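Local structure of putative Ribokinase II (Escherichia coli O6, 3IQ0) at residues I164-N169 and L202-H207; E224-R229 and D260-A265; A268-G273 and H277-Y282. The protein probably transfers a phosphate group from ATP to a sugar, as a carbohydrate kinase of the pfkB (ribokinase) family that binds ATP and magnesium. One frame throughout, in Å; residues are numbered along the deposited sequence.

Contact 1. Residues I164-N169 and L202-H207; sequences ISFDPN and LLLSPH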
loop_
_atom_site.group_PDB
_atom_site.type_symbol
_atom_site.label_atom_id
_atom_site.label_comp_id
_atom_site.label_asym_id
_atom_site.label_seq_id
_atom_site.Cartn_x
_atom_site.Cartn_y
_atom_site.Cartn_z
ATOM N N ILE B 164 -28.455 12.333 11.816
ATOM C CA ILE B 164 -27.119 11.755 11.886
ATOM C C ILE B 164 -27.156 10.348 12.504
ATOM O O ILE B 164 -27.763 10.135 13.555
ATOM C CB ILE B 164 -26.183 12.658 12.750
ATOM C CG1 ILE B 164 -26.159 14.088 12.191
ATOM C CG2 ILE B 164 -24.768 12.075 12.795
ATOM C CD1 ILE B 164 -25.538 14.227 10.810
ATOM N N SER B 165 -26.535 9.379 11.834
ATOM C CA SER B 165 -26.458 8.015 12.351
ATOM C C SER B 165 -24.976 7.785 12.585
ATOM O O SER B 165 -24.134 8.301 11.845
ATOM C CB SER B 165 -27.021 6.995 11.345
ATOM O OG SER B 165 -26.411 7.127 10.076
ATOM N N PHE B 166 -24.647 7.008 13.605
ATOM C CA PHE B 166 -23.247 6.789 13.945
ATOM C C PHE B 166 -22.967 5.354 14.359
ATOM O O PHE B 166 -23.643 4.807 15.236
ATOM C CB PHE B 166 -22.874 7.768 15.069
ATOM C CG PHE B 166 -21.482 7.588 15.628
ATOM C CD1 PHE B 166 -20.402 7.311 14.797
ATOM C CD2 PHE B 166 -21.243 7.781 16.985
ATOM C CE1 PHE B 166 -19.098 7.235 15.305
ATOM C CE2 PHE B 166 -19.942 7.709 17.507
ATOM C CZ PHE B 166 -18.869 7.436 16.659
ATOM N N ASP B 167 -21.970 4.752 13.712
ATOM C CA ASP B 167 -21.558 3.383 13.988
ATOM C C ASP B 167 -20.120 3.420 14.513
ATOM O O ASP B 167 -19.176 3.635 13.755
ATOM C CB ASP B 167 -21.617 2.542 12.713
ATOM C CG ASP B 167 -21.111 1.133 12.926
ATOM O OD1 ASP B 167 -20.366 0.901 13.896
ATOM O OD2 ASP B 167 -21.448 0.257 12.107
ATOM N N PRO B 168 -19.941 3.183 15.819
ATOM C CA PRO B 168 -18.639 3.191 16.486
ATOM C C PRO B 168 -17.744 1.981 16.237
ATOM O O PRO B 168 -17.275 1.363 17.191
ATOM C CB PRO B 168 -19.025 3.310 17.954
ATOM C CG PRO B 168 -20.212 2.404 18.016
ATOM C CD PRO B 168 -21.003 2.815 16.775
ATOM N N ASN B 169 -17.495 1.652 14.972
ATOM C CA ASN B 169 -16.649 0.505 14.651
ATOM C C ASN B 169 -15.190 0.940 14.699
ATOM O O ASN B 169 -14.448 0.781 13.732
ATOM C CB ASN B 169 -16.996 -0.046 13.261
ATOM C CG ASN B 169 -16.663 0.925 12.142
ATOM O OD1 ASN B 169 -16.865 2.125 12.273
ATOM N ND2 ASN B 169 -16.163 0.399 11.024
ATOM N N LEU B 202 -20.045 0.043 25.594
ATOM C CA LEU B 202 -19.491 0.780 26.722
ATOM C C LEU B 202 -18.335 1.713 26.362
ATOM O O LEU B 202 -17.992 2.603 27.137
ATOM C CB LEU B 202 -19.035 -0.206 27.803
ATOM C CG LEU B 202 -20.078 -1.218 28.292
ATOM C CD1 LEU B 202 -19.406 -2.243 29.189
ATOM C CD2 LEU B 202 -21.196 -0.504 29.038
ATOM N N LEU B 203 -17.751 1.527 25.184
ATOM C CA LEU B 203 -16.615 2.343 24.763
ATOM C C LEU B 203 -16.764 3.840 25.004
ATOM O O LEU B 203 -15.980 4.429 25.745
ATOM C CB LEU B 203 -16.301 2.096 23.282
ATOM C CG LEU B 203 -16.038 0.644 22.852
ATOM C CD1 LEU B 203 -15.576 0.627 21.410
ATOM C CD2 LEU B 203 -14.992 -0.003 23.744
ATOM N N LEU B 204 -17.763 4.458 24.383
ATOM C CA LEU B 204 -17.982 5.893 24.526
ATOM C C LEU B 204 -18.902 6.238 25.692
ATOM O O LEU B 204 -19.434 7.344 25.761
ATOM C CB LEU B 204 -18.577 6.460 23.235
ATOM C CG LEU B 204 -17.767 6.237 21.956
ATOM C CD1 LEU B 204 -18.522 6.788 20.750
ATOM C CD2 LEU B 204 -16.413 6.902 22.096
ATOM N N SER B 205 -19.086 5.294 26.606
ATOM C CA SER B 205 -19.953 5.500 27.755
ATOM C C SER B 205 -19.161 5.574 29.054
ATOM O O SER B 205 -18.107 4.951 29.186
ATOM C CB SER B 205 -20.974 4.364 27.846
ATOM O OG SER B 205 -21.835 4.524 28.961
ATOM N N PRO B 206 -19.660 6.348 30.033
ATOM C CA PRO B 206 -18.999 6.501 31.332
ATOM C C PRO B 206 -19.405 5.359 32.261
ATOM O O PRO B 206 -18.741 5.081 33.257
ATOM C CB PRO B 206 -19.523 7.845 31.815
ATOM C CG PRO B 206 -20.954 7.793 31.355
ATOM C CD PRO B 206 -20.823 7.252 29.935
ATOM N N HIS B 207 -20.510 4.705 31.920
ATOM C CA HIS B 207 -21.027 3.603 32.712
ATOM C C HIS B 207 -20.327 2.293 32.366
ATOM O O HIS B 207 -19.591 2.218 31.384
ATOM C CB HIS B 207 -22.540 3.504 32.503
ATOM C CG HIS B 207 -23.262 4.775 32.820
ATOM N ND1 HIS B 207 -24.004 5.464 31.885
ATOM C CD2 HIS B 207 -23.310 5.510 33.956
ATOM C CE1 HIS B 207 -24.475 6.571 32.430
ATOM N NE2 HIS B 207 -24.068 6.623 33.687
#

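Contact 2. Residues E224-R229 and D260-A265; sequences EVIVKR and DCFGGA. With ATP (adenosine-5'-triphosphate), chain G.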
loop_
_atom_site.group_PDB
_atom_site.type_symbol
_atom_site.label_atom_id
_atom_site.label_comp_id
_atom_site.label_asym_id
_atom_site.label_seq_id
_atom_site.Cartn_x
_atom_site.Cartn_y
_atom_site.Cartn_z
ATOM N N GLU B 224 -32.419 6.727 19.015
ATOM C CA GLU B 224 -32.441 5.285 18.813
ATOM C C GLU B 224 -31.063 4.673 18.945
ATOM O O GLU B 224 -30.079 5.206 18.441
ATOM C CB GLU B 224 -33.003 4.955 17.430
ATOM C CG GLU B 224 -34.466 5.320 17.254
ATOM C CD GLU B 224 -34.917 5.249 15.811
ATOM O OE1 GLU B 224 -34.448 6.066 15.001
ATOM O OE2 GLU B 224 -35.737 4.374 15.482
ATOM N N VAL B 225 -31.009 3.546 19.637
ATOM C CA VAL B 225 -29.769 2.816 19.831
ATOM C C VAL B 225 -30.021 1.402 19.335
ATOM O O VAL B 225 -30.845 0.676 19.902
ATOM C CB VAL B 225 -29.370 2.765 21.319
ATOM C CG1 VAL B 225 -28.091 1.948 21.496
ATOM C CG2 VAL B 225 -29.179 4.178 21.843
ATOM N N ILE B 226 -29.348 1.030 18.252
ATOM C CA ILE B 226 -29.497 -0.309 17.698
ATOM C C ILE B 226 -28.233 -1.099 18.006
ATOM O O ILE B 226 -27.161 -0.803 17.475
ATOM C CB ILE B 226 -29.719 -0.284 16.164
ATOM C CG1 ILE B 226 -31.062 0.359 15.825
ATOM C CG2 ILE B 226 -29.711 -1.695 15.619
ATOM C CD1 ILE B 226 -31.078 1.861 15.915
ATOM N N VAL B 227 -28.357 -2.100 18.874
ATOM C CA VAL B 227 -27.205 -2.908 19.250
ATOM C C VAL B 227 -27.109 -4.210 18.478
ATOM O O VAL B 227 -28.028 -5.032 18.493
ATOM C CB VAL B 227 -27.208 -3.228 20.756
ATOM C CG1 VAL B 227 -26.079 -4.191 21.086
ATOM C CG2 VAL B 227 -27.042 -1.942 21.553
ATOM N N LYS B 228 -25.982 -4.378 17.800
ATOM C CA LYS B 228 -25.701 -5.574 17.017
ATOM C C LYS B 228 -25.029 -6.589 17.940
ATOM O O LYS B 228 -24.083 -6.254 18.650
ATOM C CB LYS B 228 -24.782 -5.204 15.849
ATOM C CG LYS B 228 -25.464 -4.327 14.810
ATOM C CD LYS B 228 -24.460 -3.559 13.976
ATOM C CE LYS B 228 -23.782 -2.481 14.798
ATOM N NZ LYS B 228 -22.782 -1.722 14.006
ATOM N N ARG B 229 -25.520 -7.823 17.931
ATOM C CA ARG B 229 -24.977 -8.855 18.809
ATOM C C ARG B 229 -24.393 -10.064 18.090
ATOM O O ARG B 229 -24.560 -11.194 18.540
ATOM C CB ARG B 229 -26.065 -9.323 19.783
ATOM C CG ARG B 229 -26.708 -8.210 20.593
ATOM C CD ARG B 229 -27.801 -8.749 21.509
ATOM N NE ARG B 229 -28.438 -7.683 22.282
ATOM C CZ ARG B 229 -27.802 -6.904 23.152
ATOM N NH1 ARG B 229 -26.500 -7.065 23.372
ATOM N NH2 ARG B 229 -28.466 -5.953 23.797
ATOM N N ASP B 260 -21.574 -3.482 8.544
ATOM C CA ASP B 260 -21.804 -2.445 7.537
ATOM C C ASP B 260 -23.117 -2.710 6.798
ATOM O O ASP B 260 -23.886 -1.792 6.532
ATOM C CB ASP B 260 -20.647 -2.406 6.533
ATOM C CG ASP B 260 -19.281 -2.315 7.208
ATOM O OD1 ASP B 260 -19.199 -1.749 8.318
ATOM O OD2 ASP B 260 -18.283 -2.796 6.616
ATOM N N CYS B 261 -23.365 -3.970 6.462
ATOM C CA CYS B 261 -24.587 -4.337 5.762
ATOM C C CYS B 261 -25.777 -4.175 6.685
ATOM O O CYS B 261 -26.819 -3.655 6.280
ATOM C CB CYS B 261 -24.498 -5.772 5.251
ATOM S SG CYS B 261 -23.439 -5.928 3.786
ATOM N N PHE B 262 -25.624 -4.616 7.929
ATOM C CA PHE B 262 -26.691 -4.471 8.909
ATOM C C PHE B 262 -27.052 -2.983 8.959
ATOM O O PHE B 262 -28.226 -2.618 8.957
ATOM C CB PHE B 262 -26.208 -4.908 10.303
ATOM C CG PHE B 262 -27.216 -4.674 11.401
ATOM C CD1 PHE B 262 -28.022 -5.706 11.849
ATOM C CD2 PHE B 262 -27.381 -3.412 11.956
ATOM C CE1 PHE B 262 -28.986 -5.495 12.835
ATOM C CE2 PHE B 262 -28.344 -3.182 12.945
ATOM C CZ PHE B 262 -29.150 -4.230 13.383
ATOM N N GLY B 263 -26.025 -2.136 9.003
ATOM C CA GLY B 263 -26.231 -0.698 9.074
ATOM C C GLY B 263 -26.937 -0.099 7.872
ATOM O O GLY B 263 -27.874 0.691 8.024
ATOM N N GLY B 264 -26.477 -0.450 6.676
ATOM C CA GLY B 264 -27.106 0.072 5.473
ATOM C C GLY B 264 -28.554 -0.367 5.412
ATOM O O GLY B 264 -29.446 0.427 5.093
ATOM N N ALA B 265 -28.787 -1.639 5.723
ATOM C CA ALA B 265 -30.138 -2.192 5.714
ATOM C C ALA B 265 -31.064 -1.423 6.662
ATOM O O ALA B 265 -32.187 -1.073 6.294
ATOM C CB ALA B 265 -30.099 -3.658 6.103
HETATM P PG ATP G . -18.138 -4.456 12.413
HETATM O O1G ATP G . -17.682 -5.264 11.228
HETATM O O2G ATP G . -16.977 -3.931 13.220
HETATM O O3G ATP G . -19.011 -3.286 11.961
HETATM P PB ATP G . -20.324 -5.356 14.186
HETATM O O1B ATP G . -20.089 -5.936 15.547
HETATM O O2B ATP G . -20.800 -3.954 14.027
HETATM O O3B ATP G . -18.980 -5.491 13.310
HETATM P PA ATP G . -21.602 -7.891 13.842
HETATM O O1A ATP G . -20.456 -8.757 13.368
HETATM O O2A ATP G . -22.030 -7.915 15.259
HETATM O O3A ATP G . -21.297 -6.344 13.428
HETATM O "O5'" ATP G . -23.139 -7.726 12.908
HETATM C "C5'" ATP G . -24.055 -7.400 11.964
HETATM C "C4'" ATP G . -25.371 -7.990 12.405
HETATM O "O4'" ATP G . -25.260 -9.073 11.472
HETATM C "C3'" ATP G . -25.521 -8.803 13.738
HETATM O "O3'" ATP G . -26.045 -8.071 14.833
HETATM C "C2'" ATP G . -26.329 -9.944 13.300
HETATM O "O2'" ATP G . -27.723 -9.606 13.291
HETATM C "C1'" ATP G . -25.791 -10.291 11.945
HETATM N N9 ATP G . -24.689 -11.334 12.042
HETATM C C8 ATP G . -23.313 -11.164 12.135
HETATM N N7 ATP G . -22.662 -12.336 12.204
HETATM C C5 ATP G . -23.584 -13.296 12.147
HETATM C C6 ATP G . -23.614 -14.798 12.179
HETATM N N6 ATP G . -22.463 -15.465 12.266
HETATM N N1 ATP G . -24.855 -15.467 12.098
HETATM C C2 ATP G . -26.084 -14.810 12.004
HETATM N N3 ATP G . -26.120 -13.413 11.976
HETATM C C4 ATP G . -24.938 -12.640 12.051
#

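Contact 3. Residues A268-G273 and H277-Y282; sequences ACRQLG and HRALQY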
loop_
_atom_site.group_PDB
_atom_site.type_symbol
_atom_site.label_atom_id
_atom_site.label_comp_id
_atom_site.label_asym_id
_atom_site.label_seq_id
_atom_site.Cartn_x
_atom_site.Cartn_y
_atom_site.Cartn_z
ATOM N N ALA B 268 -31.619 2.206 5.280
ATOM C CA ALA B 268 -32.406 2.189 4.047
ATOM C C ALA B 268 -33.844 1.752 4.307
ATOM O O ALA B 268 -34.789 2.351 3.791
ATOM C CB ALA B 268 -31.751 1.271 3.018
ATOM N N CYS B 269 -34.019 0.718 5.122
ATOM C CA CYS B 269 -35.362 0.228 5.421
ATOM C C CYS B 269 -36.184 1.279 6.132
ATOM O O CYS B 269 -37.390 1.401 5.899
ATOM C CB CYS B 269 -35.296 -1.038 6.265
ATOM S SG CYS B 269 -34.793 -2.456 5.312
ATOM N N ARG B 270 -35.538 2.032 7.011
ATOM C CA ARG B 270 -36.231 3.091 7.720
ATOM C C ARG B 270 -36.630 4.174 6.718
ATOM O O ARG B 270 -37.708 4.752 6.834
ATOM C CB ARG B 270 -35.338 3.659 8.829
ATOM C CG ARG B 270 -35.147 2.680 9.975
ATOM C CD ARG B 270 -36.457 2.467 10.738
ATOM N NE ARG B 270 -36.661 3.507 11.743
ATOM C CZ ARG B 270 -37.802 3.718 12.393
ATOM N NH1 ARG B 270 -38.868 2.964 12.146
ATOM N NH2 ARG B 270 -37.868 4.677 13.307
ATOM N N GLN B 271 -35.772 4.435 5.729
ATOM C CA GLN B 271 -36.086 5.439 4.705
ATOM C C GLN B 271 -37.281 4.985 3.868
ATOM O O GLN B 271 -38.005 5.810 3.308
ATOM C CB GLN B 271 -34.905 5.680 3.762
ATOM C CG GLN B 271 -33.804 6.579 4.315
ATOM C CD GLN B 271 -34.347 7.845 4.958
ATOM O OE1 GLN B 271 -34.634 7.872 6.158
ATOM N NE2 GLN B 271 -34.501 8.898 4.161
ATOM N N LEU B 272 -37.481 3.676 3.773
ATOM C CA LEU B 272 -38.596 3.146 2.997
ATOM C C LEU B 272 -39.846 3.035 3.868
ATOM O O LEU B 272 -40.838 2.427 3.476
ATOM C CB LEU B 272 -38.226 1.782 2.400
ATOM C CG LEU B 272 -37.020 1.783 1.449
ATOM C CD1 LEU B 272 -36.693 0.366 1.032
ATOM C CD2 LEU B 272 -37.304 2.649 0.230
ATOM N N GLY B 273 -39.788 3.626 5.058
ATOM C CA GLY B 273 -40.931 3.625 5.955
ATOM C C GLY B 273 -41.206 2.419 6.840
ATOM O O GLY B 273 -42.287 2.323 7.418
ATOM N N HIS B 277 -39.660 -2.451 14.277
ATOM C CA HIS B 277 -39.721 -3.911 14.301
ATOM C C HIS B 277 -39.376 -4.564 12.968
ATOM O O HIS B 277 -38.662 -5.567 12.930
ATOM C CB HIS B 277 -41.110 -4.368 14.752
ATOM C CG HIS B 277 -41.320 -4.282 16.231
ATOM N ND1 HIS B 277 -40.853 -5.242 17.103
ATOM C CD2 HIS B 277 -41.898 -3.326 16.998
ATOM C CE1 HIS B 277 -41.134 -4.881 18.342
ATOM N NE2 HIS B 277 -41.767 -3.722 18.308
ATOM N N ARG B 278 -39.891 -4.010 11.876
ATOM C CA ARG B 278 -39.609 -4.554 10.555
ATOM C C ARG B 278 -38.150 -4.300 10.183
ATOM O O ARG B 278 -37.438 -5.206 9.747
ATOM C CB ARG B 278 -40.519 -3.905 9.513
ATOM C CG ARG B 278 -41.783 -4.674 9.217
ATOM C CD ARG B 278 -41.567 -5.638 8.061
ATOM N NE ARG B 278 -42.615 -5.496 7.055
ATOM C CZ ARG B 278 -42.908 -4.352 6.441
ATOM N NH1 ARG B 278 -42.232 -3.248 6.732
ATOM N NH2 ARG B 278 -43.881 -4.305 5.540
ATOM N N ALA B 279 -37.716 -3.060 10.369
ATOM C CA ALA B 279 -36.355 -2.665 10.049
ATOM C C ALA B 279 -35.302 -3.488 10.797
ATOM O O ALA B 279 -34.257 -3.818 10.238
ATOM C CB ALA B 279 -36.172 -1.184 10.338
ATOM N N LEU B 280 -35.574 -3.821 12.056
ATOM C CA LEU B 280 -34.624 -4.601 12.829
ATOM C C LEU B 280 -34.518 -6.035 12.309
ATOM O O LEU B 280 -33.422 -6.596 12.250
ATOM C CB LEU B 280 -35.011 -4.616 14.310
ATOM C CG LEU B 280 -33.944 -5.216 15.232
ATOM C CD1 LEU B 280 -32.732 -4.304 15.263
ATOM C CD2 LEU B 280 -34.505 -5.394 16.636
ATOM N N GLN B 281 -35.644 -6.635 11.935
ATOM C CA GLN B 281 -35.594 -7.998 11.429
ATOM C C GLN B 281 -34.903 -8.025 10.065
ATOM O O GLN B 281 -34.176 -8.963 9.759
ATOM C CB GLN B 281 -37.004 -8.603 11.323
ATOM C CG GLN B 281 -37.769 -8.255 10.059
ATOM C CD GLN B 281 -39.133 -8.941 9.987
ATOM O OE1 GLN B 281 -39.236 -10.168 10.070
ATOM N NE2 GLN B 281 -40.184 -8.146 9.830
ATOM N N TYR B 282 -35.134 -6.997 9.248
ATOM C CA TYR B 282 -34.514 -6.914 7.921
ATOM C C TYR B 282 -33.010 -6.674 8.031
ATOM O O TYR B 282 -32.225 -7.303 7.323
ATOM C CB TYR B 282 -35.164 -5.804 7.089
ATOM C CG TYR B 282 -36.330 -6.299 6.261
ATOM C CD1 TYR B 282 -37.449 -6.862 6.868
ATOM C CD2 TYR B 282 -36.287 -6.265 4.868
ATOM C CE1 TYR B 282 -38.491 -7.384 6.114
ATOM C CE2 TYR B 282 -37.325 -6.785 4.103
ATOM C CZ TYR B 282 -38.423 -7.346 4.735
ATOM O OH TYR B 282 -39.444 -7.891 3.990
#

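Contact 1. Residues I164-N169 and L202-H207
Phe166 and Leu204 meet where strand 163-167, a parallel strand inside the large sheet of the ribokinase-like alpha/beta fold, faces a loop that leads into helix 210-220. Across the two segments the contact is purely apolar, with no hydrogen bond between them. The two side chains approach from opposite directions: methyl CD1 of Leu204 comes in at the edge of the Phe166 ring, near its plane, 3.7 Å from CE2. The ring reaches that far because CG stands anti to the backbone N of Phe166 (chi1 175°). A looser contact joins the same methyl to Pro168, whose CB lies 4.5 Å from Leu204 CD1. Leucine suits the place, since one branch can reach the strand while the residue also packs on Leu184, His185 and Leu188 of helix 178-189; Val187 of that helix touches Phe166.

Polar bonds shape each segment from within. Pro168 is the centre of an inverse gamma turn, closed by a weak Asn169 N to Asp167 O bond, which carries the chain from the strand end to Asn169 of the ATP pocket. On the loop, residues 202-205 make a type I turn, closed by Ser205 N to Leu202 O at 3.0 Å. Serine then serves as the acceptor of an ST turn: Ser205 OG receives the backbone N-H of His207 at 3.2 Å, with an angle of 151° at the hydrogen.

Contact 2. Residues E224-R229 and D260-A265
Phe262, on helix 258-271, is met by two side chains of strand 224-228. Lys228 lays its aliphatic chain over one ring face: CG sits 3.6 Å from the centroid of the Phe262 ring, 15° off the normal, a CH-pi contact. Ile226 comes instead at the ring edge, in plane, with CG2 3.4 Å from Phe262 CE2. That methyl is anti to the backbone N of Ile226, whereas the longer CG1 branch leads away from the helix. ATP adds the next neighbour, its C4' lying 3.5 Å from Phe262 CD1.

Beyond the ring, the lysine bends at chi3 (-70°) and carries its ammonium to the triphosphate, where Lys228 NZ donates to ATP O2B at 3.0 Å. The same nitrogen bonds to Met195 O and forms a salt bridge with Asp167 OD2, so three partners fix its position. Arg229 N makes a weak bond to ATP O3' on the ribose. Helix 276-290 adds Ala283 against Phe262, and Leu280 against both Phe262 and Ile226.

Lysine thus serves both needs of the site: its methylenes are buried against an aromatic face, while its positive charge would help offset the negative charge of the beta-phosphate.

Contact 3. Residues A268-G273 and H277-Y282
A short connection between two consecutive helices, 258-271 and 276-290, brings the end of the first against the start of the second. The two helices come close through small residues, Cys269 and Ala279, whose CA atoms lie 5.5 Å apart. Their side chains both point into the interface, and Cys269 CB is 4.2 Å from Ala279 CB. A single methyl suits Ala279, where the backbones draw so near.

The cysteine sulfur continues toward Tyr282, one turn further along the second helix. Cys269 SG rests 3.8 Å from Tyr282 CB and 5.1 Å from the centroid of the ring. Its direction is 57° off the ring normal, an oblique sulfur-aromatic contact. Cysteine fits here as a small apolar group whose polarisable sulfur can lie against an aromatic side chain. Tyr282 also packs on Leu303 and Ile306 of helix 303-312 and meets Phe274 edge-to-face.

Arg270 works at the partly exposed border of the contact. Bends at chi2 (-68°) and chi3 bring its methylenes over the alanine, with Arg270 CD 3.7 Å from Ala279 CB. Its guanidinium is engaged elsewhere: NH1 bonds to Phe274 O in the connection, and NH2 forms a salt bridge with Glu224.

Gly273 lets the chain turn. It has positive phi (82°), where a side chain would press on the carbonyl oxygen before it. Gly273 N bonds to Arg270 O at 3.0 Å, and Phe274 N reaches Cys269 O, the paired bonds of a Schellman motif with glycine at C-prime.

Overall arrangement
Along the chain the contacts come in series, contact 1 closing before contact 2 opens and contact 2 before contact 3. Contacts 1 and 2 have centres about 12 Å apart and share the large sheet, with strands 163-167 and 224-228 separated by strand 193-194; a salt bridge joins them. Contacts 2 and 3 share helix 258-271, their centres about 11 Å apart, and are tied by a second salt bridge and by apolar packing. Contacts 1 and 3, centres about 21 Å apart, do not touch. Contact 2, which pairs a sheet strand with helix 258-271, lies between the other two beside the ATP; Asn169 of contact 1 and Lys228, Arg229, Asp260 and Phe262 of contact 2 belong to its pocket.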